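Local coordinates for kallistatin (Homo sapiens, PDB 6F4V), which inhibits the serine protease tissue kallikrein by forming a stable equimolar complex with it and being cleaved at its reactive site, at residues P7-F12 and S32-S37; K141-G146 and V164-F169; P198-D203 and L270-F275. All blocks are in the same frame, centred on the assembly; numbering follows the deposited sequence.

How the interactions relate
Interaction 1 is wholly buried, and interaction 2 is buried with Arg145 at its exposed rim; their centres lie about 18 Å apart, and they meet on strand 159-172: Ser35 probably hydrogen-bonds to Asn165, and Ser32 packs on Ile167. Interaction 1 joins two helices by one aromatic contact and two bridging waters, whereas interaction 2 lays a helix end on a strand through two tyrosine rings, each with an aliphatic CH over one face, with Glu143 and Arg145 paired to Arg92 and Glu90. Interaction 3, centred about 29 Å from interaction 1 and 27 Å from interaction 2, touches neither but shares the mixed sheet of strand 159-172. Held by backbone bonds, it is mostly buried, with Pro198 and Lys274 exposed.

Interaction 1. Residues P7-F12 and S32-S37; sequences PANADF and SPLSIS
Phe12 carries the tight part of this contact, with its ring atom CE2 3.7 Å from Ile36 CG2. The same methyl also touches CZ, and the two side chains cross at about a right angle, the methyl coming obliquely to the ring. With CG anti to the backbone N (chi1 180°), on a CB directed at helix 33-44, the ring extends across the gap between the helices. It reaches Ser37 as well, whose OG lies 3.4 Å from Phe12 CD2. Leu287 and Phe292 pack on Phe12 from outside the two segments.

The Asn9 end is looser and bridged by water. Asn9 OD1 stops 3.8 Å from Ser37 OG. One water donates both to Asn9 O, at 2.7 Å, and to Ser37 OG; a second donates to Asn9 OD1 at 2.8 Å and accepts from Ser37 OG. The serine hydroxyl thus ties both waters, accepting from the first and donating to the second. As every touching residue is buried, these are probably ordered internal waters. With an alanine in place of Phe12, Ile36 CG2 would probably lose the ring it packs on, and a gap would open beside Ser37 OG.

Ser32 caps helix 33-44 by accepting from Ser35 N. With segment axes 9.6 Å apart and crossing at 112°, the arrangement is a steep helix-helix packing, here joining helices 6-23 and 33-44 in the helical part of the serpin fold.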
loop_
_atom_site.group_PDB
_atom_site.type_symbol
_atom_site.label_atom_id
_atom_site.label_comp_id
_atom_site.label_asym_id
_atom_site.label_seq_id
_atom_site.Cartn_x
_atom_site.Cartn_y
_atom_site.Cartn_z
ATOM N N PRO A 7 -0.152 5.208 -14.216
ATOM C CA PRO A 7 -0.563 3.926 -14.811
ATOM C C PRO A 7 0.245 2.736 -14.311
ATOM O O PRO A 7 -0.351 1.717 -13.962
ATOM C CB PRO A 7 -0.340 4.152 -16.333
ATOM C CG PRO A 7 -0.570 5.637 -16.498
ATOM C CD PRO A 7 0.147 6.195 -15.282
ATOM N N ALA A 8 1.576 2.856 -14.275
ATOM C CA ALA A 8 2.426 1.752 -13.806
ATOM C C ALA A 8 2.165 1.429 -12.338
ATOM O O ALA A 8 2.026 0.262 -11.966
ATOM C CB ALA A 8 3.877 2.079 -13.988
ATOM N N ASN A 9 2.079 2.457 -11.496
ATOM C CA ASN A 9 1.843 2.214 -10.082
ATOM C C ASN A 9 0.523 1.460 -9.820
ATOM O O ASN A 9 0.470 0.590 -8.948
ATOM C CB ASN A 9 1.902 3.536 -9.294
ATOM C CG ASN A 9 3.316 4.050 -9.102
ATOM O OD1 ASN A 9 4.296 3.335 -9.326
ATOM N ND2 ASN A 9 3.437 5.320 -8.643
ATOM N N ALA A 10 -0.533 1.820 -10.540
ATOM C CA ALA A 10 -1.825 1.144 -10.400
ATOM C C ALA A 10 -1.753 -0.296 -10.919
ATOM O O ALA A 10 -2.321 -1.195 -10.315
ATOM C CB ALA A 10 -2.920 1.916 -11.105
ATOM N N ASP A 11 -1.056 -0.497 -12.035
ATOM C CA ASP A 11 -0.843 -1.837 -12.596
ATOM C C ASP A 11 -0.171 -2.710 -11.580
ATOM O O ASP A 11 -0.591 -3.831 -11.372
ATOM C CB ASP A 11 -0.011 -1.746 -13.898
ATOM C CG ASP A 11 0.465 -3.112 -14.427
ATOM O OD1 ASP A 11 -0.393 -3.824 -14.954
ATOM O OD2 ASP A 11 1.684 -3.466 -14.306
ATOM N N PHE A 12 0.915 -2.219 -10.973
ATOM C CA PHE A 12 1.595 -2.987 -9.941
ATOM C C PHE A 12 0.672 -3.313 -8.772
ATOM O O PHE A 12 0.642 -4.466 -8.297
ATOM C CB PHE A 12 2.830 -2.267 -9.435
ATOM C CG PHE A 12 3.546 -3.014 -8.377
ATOM C CD1 PHE A 12 4.288 -4.144 -8.702
ATOM C CD2 PHE A 12 3.433 -2.658 -7.054
ATOM C CE1 PHE A 12 4.928 -4.890 -7.729
ATOM C CE2 PHE A 12 4.082 -3.402 -6.069
ATOM C CZ PHE A 12 4.853 -4.515 -6.418
ATOM N N SER A 32 0.221 -1.453 1.224
ATOM C CA SER A 32 0.406 -0.236 0.473
ATOM C C SER A 32 1.209 -0.452 -0.814
ATOM O O SER A 32 2.421 -0.586 -0.758
ATOM C CB SER A 32 1.107 0.823 1.286
ATOM O OG SER A 32 1.283 1.971 0.483
ATOM N N PRO A 33 0.533 -0.415 -1.966
ATOM C CA PRO A 33 1.287 -0.570 -3.224
ATOM C C PRO A 33 2.261 0.577 -3.433
ATOM O O PRO A 33 3.385 0.344 -3.884
ATOM C CB PRO A 33 0.215 -0.558 -4.311
ATOM C CG PRO A 33 -1.100 -0.380 -3.659
ATOM C CD PRO A 33 -0.924 -0.346 -2.181
ATOM N N LEU A 34 1.860 1.791 -3.057
ATOM C CA LEU A 34 2.725 2.946 -3.191
ATOM C C LEU A 34 4.024 2.777 -2.409
ATOM O O LEU A 34 5.107 3.059 -2.911
ATOM C CB LEU A 34 1.967 4.230 -2.785
ATOM C CG LEU A 34 2.869 5.463 -2.874
ATOM C CD1 LEU A 34 3.350 5.658 -4.299
ATOM C CD2 LEU A 34 2.187 6.677 -2.383
ATOM N N SER A 35 3.931 2.278 -1.186
ATOM C CA SER A 35 5.126 2.056 -0.387
ATOM C C SER A 35 6.066 1.056 -1.056
ATOM O O SER A 35 7.285 1.303 -1.157
ATOM C CB SER A 35 4.761 1.541 0.994
ATOM O OG SER A 35 5.912 1.113 1.696
ATOM N N ILE A 36 5.504 -0.039 -1.541
ATOM C CA ILE A 36 6.342 -1.019 -2.223
ATOM C C ILE A 36 6.990 -0.428 -3.475
ATOM O O ILE A 36 8.216 -0.583 -3.661
ATOM C CB ILE A 36 5.589 -2.337 -2.546
ATOM C CG1 ILE A 36 5.048 -2.993 -1.255
ATOM C CG2 ILE A 36 6.501 -3.268 -3.313
ATOM C CD1 ILE A 36 4.100 -4.159 -1.521
ATOM N N SER A 37 6.187 0.209 -4.327
ATOM C CA SER A 37 6.683 0.831 -5.576
ATOM C C SER A 37 7.807 1.839 -5.310
ATOM O O SER A 37 8.876 1.805 -5.956
ATOM C CB SER A 37 5.530 1.491 -6.336
ATOM O OG SER A 37 4.641 0.509 -6.805
HETATM O O HOH W 1 1.876 0.986 -6.648
HETATM O O HOH W 2 4.974 0.668 -9.460
#

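Interaction 2. Residues K141-G146 and V164-F169; sequences KKETRG and VNYIYF
Thr144 CA comes within 5.4 Å of Tyr168 CA where helix 129-143 ends above the strand in a Schellman motif, Gly146 N bonding to Lys141 O and Arg145 N to Lys142 O, with Arg145 at positive phi (48°). Below this turn, two tyrosines each receive an aliphatic chain over one face. Glu143 CB sits over the centre of the Tyr166 ring, 3.5 Å from its centroid, a CH-pi contact. The bend at chi2 (-65°) folds the glutamate back over the ring, its carboxylate 19° from the ring plane and OE1 3.1 Å from Tyr166 OH. A water donates to that OE1 and also meets the hydroxyl, while Arg92 supplies the salt bridge. Arg145 CG makes the second CH-pi contact, nearer the rim, 3.9 Å from the Tyr168 centroid. Its guanidinium stands steeply to the ring, edge toward CE2, and is bridged to Glu90; Tyr168 OH bonds to Glu330. Thr144 CG2 packs 4.0 Å from Tyr166 CB. Strand 159-172 runs between strands 89-100 and 328-340, with helix 129-143 against the tyrosine face and helix 33-44 on the other, where Asn165 and Ile167 point.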
loop_
_atom_site.group_PDB
_atom_site.type_symbol
_atom_site.label_atom_id
_atom_site.label_comp_id
_atom_site.label_asym_id
_atom_site.label_seq_id
_atom_site.Cartn_x
_atom_site.Cartn_y
_atom_site.Cartn_z
ATOM N N LYS A 141 8.302 2.413 13.544
ATOM C CA LYS A 141 7.207 2.505 14.517
ATOM C C LYS A 141 6.876 3.962 14.842
ATOM O O LYS A 141 5.704 4.347 14.854
ATOM C CB LYS A 141 7.581 1.749 15.797
ATOM C CG LYS A 141 6.482 1.604 16.829
ATOM C CD LYS A 141 7.061 1.047 18.126
ATOM C CE LYS A 141 5.990 0.439 19.014
ATOM N NZ LYS A 141 4.802 1.332 19.197
ATOM N N LYS A 142 7.917 4.765 15.077
ATOM C CA LYS A 142 7.720 6.172 15.398
ATOM C C LYS A 142 7.056 6.904 14.217
ATOM O O LYS A 142 6.078 7.627 14.382
ATOM C CB LYS A 142 9.058 6.806 15.736
ATOM C CG LYS A 142 9.024 8.294 15.993
ATOM C CD LYS A 142 10.354 8.743 16.577
ATOM C CE LYS A 142 10.479 10.255 16.556
ATOM N NZ LYS A 142 9.315 10.903 17.216
ATOM N N GLU A 143 7.584 6.672 13.022
ATOM C CA GLU A 143 7.056 7.310 11.823
ATOM C C GLU A 143 5.641 6.913 11.445
ATOM O O GLU A 143 4.940 7.682 10.773
ATOM C CB GLU A 143 8.000 7.080 10.645
ATOM C CG GLU A 143 9.324 7.796 10.796
ATOM C CD GLU A 143 9.222 9.323 10.795
ATOM O OE1 GLU A 143 8.162 9.909 10.496
ATOM O OE2 GLU A 143 10.250 9.940 11.088
ATOM N N THR A 144 5.211 5.735 11.884
ATOM C CA THR A 144 3.857 5.257 11.644
ATOM C C THR A 144 2.917 5.434 12.837
ATOM O O THR A 144 1.860 4.819 12.886
ATOM C CB THR A 144 3.872 3.796 11.134
ATOM O OG1 THR A 144 4.562 2.939 12.052
ATOM C CG2 THR A 144 4.570 3.747 9.795
ATOM N N ARG A 145 3.277 6.343 13.756
ATOM C CA ARG A 145 2.483 6.601 14.983
ATOM C C ARG A 145 2.099 5.332 15.713
ATOM O O ARG A 145 0.942 5.146 16.114
ATOM C CB ARG A 145 1.257 7.437 14.668
ATOM C CG ARG A 145 1.604 8.741 13.975
ATOM C CD ARG A 145 0.545 9.816 14.223
ATOM N NE ARG A 145 0.865 11.027 13.452
ATOM C CZ ARG A 145 1.670 12.015 13.856
ATOM N NH1 ARG A 145 2.273 11.991 15.055
ATOM N NH2 ARG A 145 1.876 13.052 13.048
ATOM N N GLY A 146 3.072 4.427 15.812
ATOM C CA GLY A 146 2.914 3.190 16.536
ATOM C C GLY A 146 2.292 2.020 15.813
ATOM O O GLY A 146 2.218 0.930 16.374
ATOM N N VAL A 164 14.461 1.453 3.835
ATOM C CA VAL A 164 13.088 1.434 4.284
ATOM C C VAL A 164 12.307 2.617 3.769
ATOM O O VAL A 164 12.848 3.711 3.518
ATOM C CB VAL A 164 12.920 1.350 5.821
ATOM C CG1 VAL A 164 13.767 0.247 6.400
ATOM C CG2 VAL A 164 13.249 2.663 6.495
ATOM N N ASN A 165 11.011 2.405 3.606
ATOM C CA ASN A 165 10.128 3.546 3.550
ATOM C C ASN A 165 8.870 3.283 4.312
ATOM O O ASN A 165 8.617 2.159 4.743
ATOM C CB ASN A 165 9.867 3.966 2.128
ATOM C CG ASN A 165 8.895 3.092 1.409
ATOM O OD1 ASN A 165 8.175 2.321 2.007
ATOM N ND2 ASN A 165 8.855 3.233 0.095
ATOM N N TYR A 166 8.099 4.330 4.502
ATOM C CA TYR A 166 6.852 4.208 5.266
ATOM C C TYR A 166 5.841 5.194 4.700
ATOM O O TYR A 166 6.210 6.199 4.045
ATOM C CB TYR A 166 7.100 4.463 6.769
ATOM C CG TYR A 166 7.510 5.890 6.991
ATOM C CD1 TYR A 166 6.542 6.902 7.150
ATOM C CD2 TYR A 166 8.858 6.253 6.976
ATOM C CE1 TYR A 166 6.918 8.234 7.301
ATOM C CE2 TYR A 166 9.235 7.566 7.139
ATOM C CZ TYR A 166 8.273 8.549 7.313
ATOM O OH TYR A 166 8.669 9.866 7.446
ATOM N N ILE A 167 4.579 4.903 4.976
ATOM C CA ILE A 167 3.475 5.768 4.677
ATOM C C ILE A 167 2.566 5.728 5.892
ATOM O O ILE A 167 2.329 4.680 6.477
ATOM C CB ILE A 167 2.740 5.362 3.370
ATOM C CG1 ILE A 167 1.519 6.260 3.115
ATOM C CG2 ILE A 167 2.333 3.888 3.377
ATOM C CD1 ILE A 167 0.924 6.145 1.719
ATOM N N TYR A 168 2.097 6.911 6.264
ATOM C CA TYR A 168 1.146 7.097 7.329
ATOM C C TYR A 168 0.018 7.969 6.789
ATOM O O TYR A 168 0.283 9.020 6.193
ATOM C CB TYR A 168 1.780 7.743 8.548
ATOM C CG TYR A 168 0.756 7.858 9.657
ATOM C CD1 TYR A 168 0.402 6.755 10.417
ATOM C CD2 TYR A 168 0.075 9.052 9.887
ATOM C CE1 TYR A 168 -0.577 6.839 11.405
ATOM C CE2 TYR A 168 -0.914 9.149 10.878
ATOM C CZ TYR A 168 -1.225 8.046 11.638
ATOM O OH TYR A 168 -2.201 8.096 12.626
ATOM N N PHE A 169 -1.215 7.524 7.001
ATOM C CA PHE A 169 -2.409 8.135 6.458
ATOM C C PHE A 169 -3.464 8.194 7.537
ATOM O O PHE A 169 -3.872 7.168 8.072
ATOM C CB PHE A 169 -2.921 7.265 5.298
ATOM C CG PHE A 169 -4.219 7.716 4.701
ATOM C CD1 PHE A 169 -4.234 8.681 3.725
ATOM C CD2 PHE A 169 -5.413 7.145 5.074
ATOM C CE1 PHE A 169 -5.419 9.090 3.130
ATOM C CE2 PHE A 169 -6.620 7.537 4.471
ATOM C CZ PHE A 169 -6.608 8.512 3.497
HETATM O O HOH W 3 7.197 11.766 8.150
#

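Interaction 3. Residues P198-D203 and L270-F275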
loop_
_atom_site.group_PDB
_atom_site.type_symbol
_atom_site.label_atom_id
_atom_site.label_comp_id
_atom_site.label_asym_id
_atom_site.label_seq_id
_atom_site.Cartn_x
_atom_site.Cartn_y
_atom_site.Cartn_z
ATOM N N PRO A 198 -18.679 -4.613 15.684
ATOM C CA PRO A 198 -19.368 -3.328 15.822
ATOM C C PRO A 198 -19.698 -2.770 14.438
ATOM O O PRO A 198 -18.801 -2.613 13.616
ATOM C CB PRO A 198 -18.369 -2.432 16.563
ATOM C CG PRO A 198 -17.184 -3.252 16.874
ATOM C CD PRO A 198 -17.310 -4.598 16.228
ATOM N N MET A 199 -20.974 -2.562 14.183
ATOM C CA MET A 199 -21.469 -2.053 12.933
ATOM C C MET A 199 -21.882 -0.604 13.089
ATOM O O MET A 199 -22.784 -0.271 13.873
ATOM C CB MET A 199 -22.644 -2.912 12.441
ATOM C CG MET A 199 -23.052 -2.648 10.995
ATOM S SD MET A 199 -21.824 -3.227 9.781
ATOM C CE MET A 199 -22.060 -4.985 9.866
ATOM N N MET A 200 -21.210 0.260 12.341
ATOM C CA MET A 200 -21.545 1.675 12.293
ATOM C C MET A 200 -22.738 1.838 11.397
ATOM O O MET A 200 -22.939 1.036 10.481
ATOM C CB MET A 200 -20.362 2.517 11.749
ATOM C CG MET A 200 -19.073 2.152 12.427
ATOM S SD MET A 200 -17.692 3.178 11.994
ATOM C CE MET A 200 -17.473 2.661 10.268
ATOM N N LEU A 201 -23.516 2.883 11.642
ATOM C CA LEU A 201 -24.723 3.157 10.861
ATOM C C LEU A 201 -24.887 4.660 10.620
ATOM O O LEU A 201 -24.792 5.449 11.545
ATOM C CB LEU A 201 -25.950 2.621 11.602
ATOM C CG LEU A 201 -27.325 2.980 11.020
ATOM C CD1 LEU A 201 -27.451 2.419 9.621
ATOM C CD2 LEU A 201 -28.436 2.469 11.931
ATOM N N GLN A 202 -25.100 5.042 9.366
ATOM C CA GLN A 202 -25.596 6.358 9.014
ATOM C C GLN A 202 -26.671 6.178 7.967
ATOM O O GLN A 202 -26.567 5.306 7.135
ATOM C CB GLN A 202 -24.501 7.343 8.541
ATOM C CG GLN A 202 -23.695 6.954 7.333
ATOM C CD GLN A 202 -22.716 8.027 6.936
ATOM O OE1 GLN A 202 -23.102 9.035 6.346
ATOM N NE2 GLN A 202 -21.437 7.818 7.241
ATOM N N ASP A 203 -27.725 6.995 8.052
ATOM C CA ASP A 203 -28.848 6.912 7.114
ATOM C C ASP A 203 -29.464 8.252 6.672
ATOM O O ASP A 203 -30.487 8.251 5.980
ATOM C CB ASP A 203 -29.911 5.989 7.674
ATOM C CG ASP A 203 -30.454 6.457 9.029
ATOM O OD1 ASP A 203 -30.172 7.590 9.462
ATOM O OD2 ASP A 203 -31.142 5.665 9.682
ATOM N N LEU A 270 -26.424 3.091 5.300
ATOM C CA LEU A 270 -25.087 2.488 5.203
ATOM C C LEU A 270 -24.714 1.843 6.520
ATOM O O LEU A 270 -24.673 2.514 7.545
ATOM C CB LEU A 270 -24.052 3.571 4.854
ATOM C CG LEU A 270 -22.583 3.160 4.859
ATOM C CD1 LEU A 270 -22.342 2.002 3.904
ATOM C CD2 LEU A 270 -21.732 4.345 4.470
ATOM N N HIS A 271 -24.462 0.549 6.491
ATOM C CA HIS A 271 -23.965 -0.186 7.637
ATOM C C HIS A 271 -22.561 -0.599 7.290
ATOM O O HIS A 271 -22.369 -1.326 6.313
ATOM C CB HIS A 271 -24.802 -1.445 7.893
ATOM C CG HIS A 271 -26.268 -1.182 8.034
ATOM N ND1 HIS A 271 -26.938 -1.303 9.236
ATOM C CD2 HIS A 271 -27.198 -0.817 7.119
ATOM C CE1 HIS A 271 -28.219 -1.012 9.052
ATOM N NE2 HIS A 271 -28.401 -0.728 7.773
ATOM N N LEU A 272 -21.588 -0.158 8.080
ATOM C CA LEU A 272 -20.182 -0.370 7.766
ATOM C C LEU A 272 -19.482 -0.730 9.048
ATOM O O LEU A 272 -19.672 -0.034 10.043
ATOM C CB LEU A 272 -19.581 0.876 7.145
ATOM C CG LEU A 272 -18.103 0.830 6.691
ATOM C CD1 LEU A 272 -17.925 -0.092 5.488
ATOM C CD2 LEU A 272 -17.611 2.241 6.364
ATOM N N PRO A 273 -18.699 -1.821 9.061
ATOM C CA PRO A 273 -18.109 -2.152 10.342
ATOM C C PRO A 273 -17.033 -1.188 10.769
ATOM O O PRO A 273 -16.343 -0.586 9.928
ATOM C CB PRO A 273 -17.520 -3.558 10.144
ATOM C CG PRO A 273 -17.961 -4.012 8.796
ATOM C CD PRO A 273 -18.387 -2.821 8.027
ATOM N N LYS A 274 -16.921 -1.057 12.080
ATOM C CA LYS A 274 -15.761 -0.480 12.727
ATOM C C LYS A 274 -14.811 -1.652 12.913
ATOM O O LYS A 274 -15.200 -2.672 13.486
ATOM C CB LYS A 274 -16.147 0.102 14.088
ATOM C CG LYS A 274 -14.976 0.640 14.894
ATOM C CD LYS A 274 -15.460 1.213 16.219
ATOM C CE LYS A 274 -14.286 1.650 17.083
ATOM N NZ LYS A 274 -14.772 2.209 18.372
ATOM N N PHE A 275 -13.576 -1.522 12.446
ATOM C CA PHE A 275 -12.675 -2.678 12.398
ATOM C C PHE A 275 -11.244 -2.296 12.128
ATOM O O PHE A 275 -10.932 -1.183 11.661
ATOM C CB PHE A 275 -13.114 -3.674 11.280
ATOM C CG PHE A 275 -12.839 -3.184 9.894
ATOM C CD1 PHE A 275 -13.705 -2.313 9.278
ATOM C CD2 PHE A 275 -11.675 -3.548 9.214
ATOM C CE1 PHE A 275 -13.461 -1.813 8.007
ATOM C CE2 PHE A 275 -11.424 -3.052 7.939
ATOM C CZ PHE A 275 -12.303 -2.157 7.340
#
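Met200 and Leu272 form an antiparallel hydrogen-bonded pair, with Met200 N 2.8 Å from Leu272 O and Leu272 N bonding back to Met200 O. Gln202 and Leu270 repeat the pattern, and Lys274 N to Pro198 O adds a fifth backbone bond, 2.9 Å long. The strand segments run at 150° to each other, evidence of a twisted antiparallel pairing. Pro273, which has no N-H, faces Met199 in a non-hydrogen-bonded pair and therefore costs no bond across these strands.

CA-H...O contacts fill the gaps between those bonds, as between His271 CA and Met200 O at 3.3 Å.

Among the side chains, Leu201 lies alongside His271 and sets CD1 over one ring face, a CH-pi contact 3.7 Å from the centroid and 15° off the normal. Met199 CG lies at the ring's edge, nearest to His271 CB; the bend at chi2 (70°) brings SD over the backbone, 3.5 Å from Pro273 N. On the other face Met200 CE packs 3.9 Å from Leu272 CD2 and also 3.5 Å from Pro273 O, a buried carbonyl with no polar partner.

Beyond the pair, backbone hydrogen bonds join strand 193-202 to strand 183-188 (Met199 with Thr183) and strand 269-282 to strand 312-324 (Phe275 with Val324). Leu270 packs on strand 217-223 of the four-stranded sheet, and Leu270 and His271 pair in parallel with a strand of the second chain.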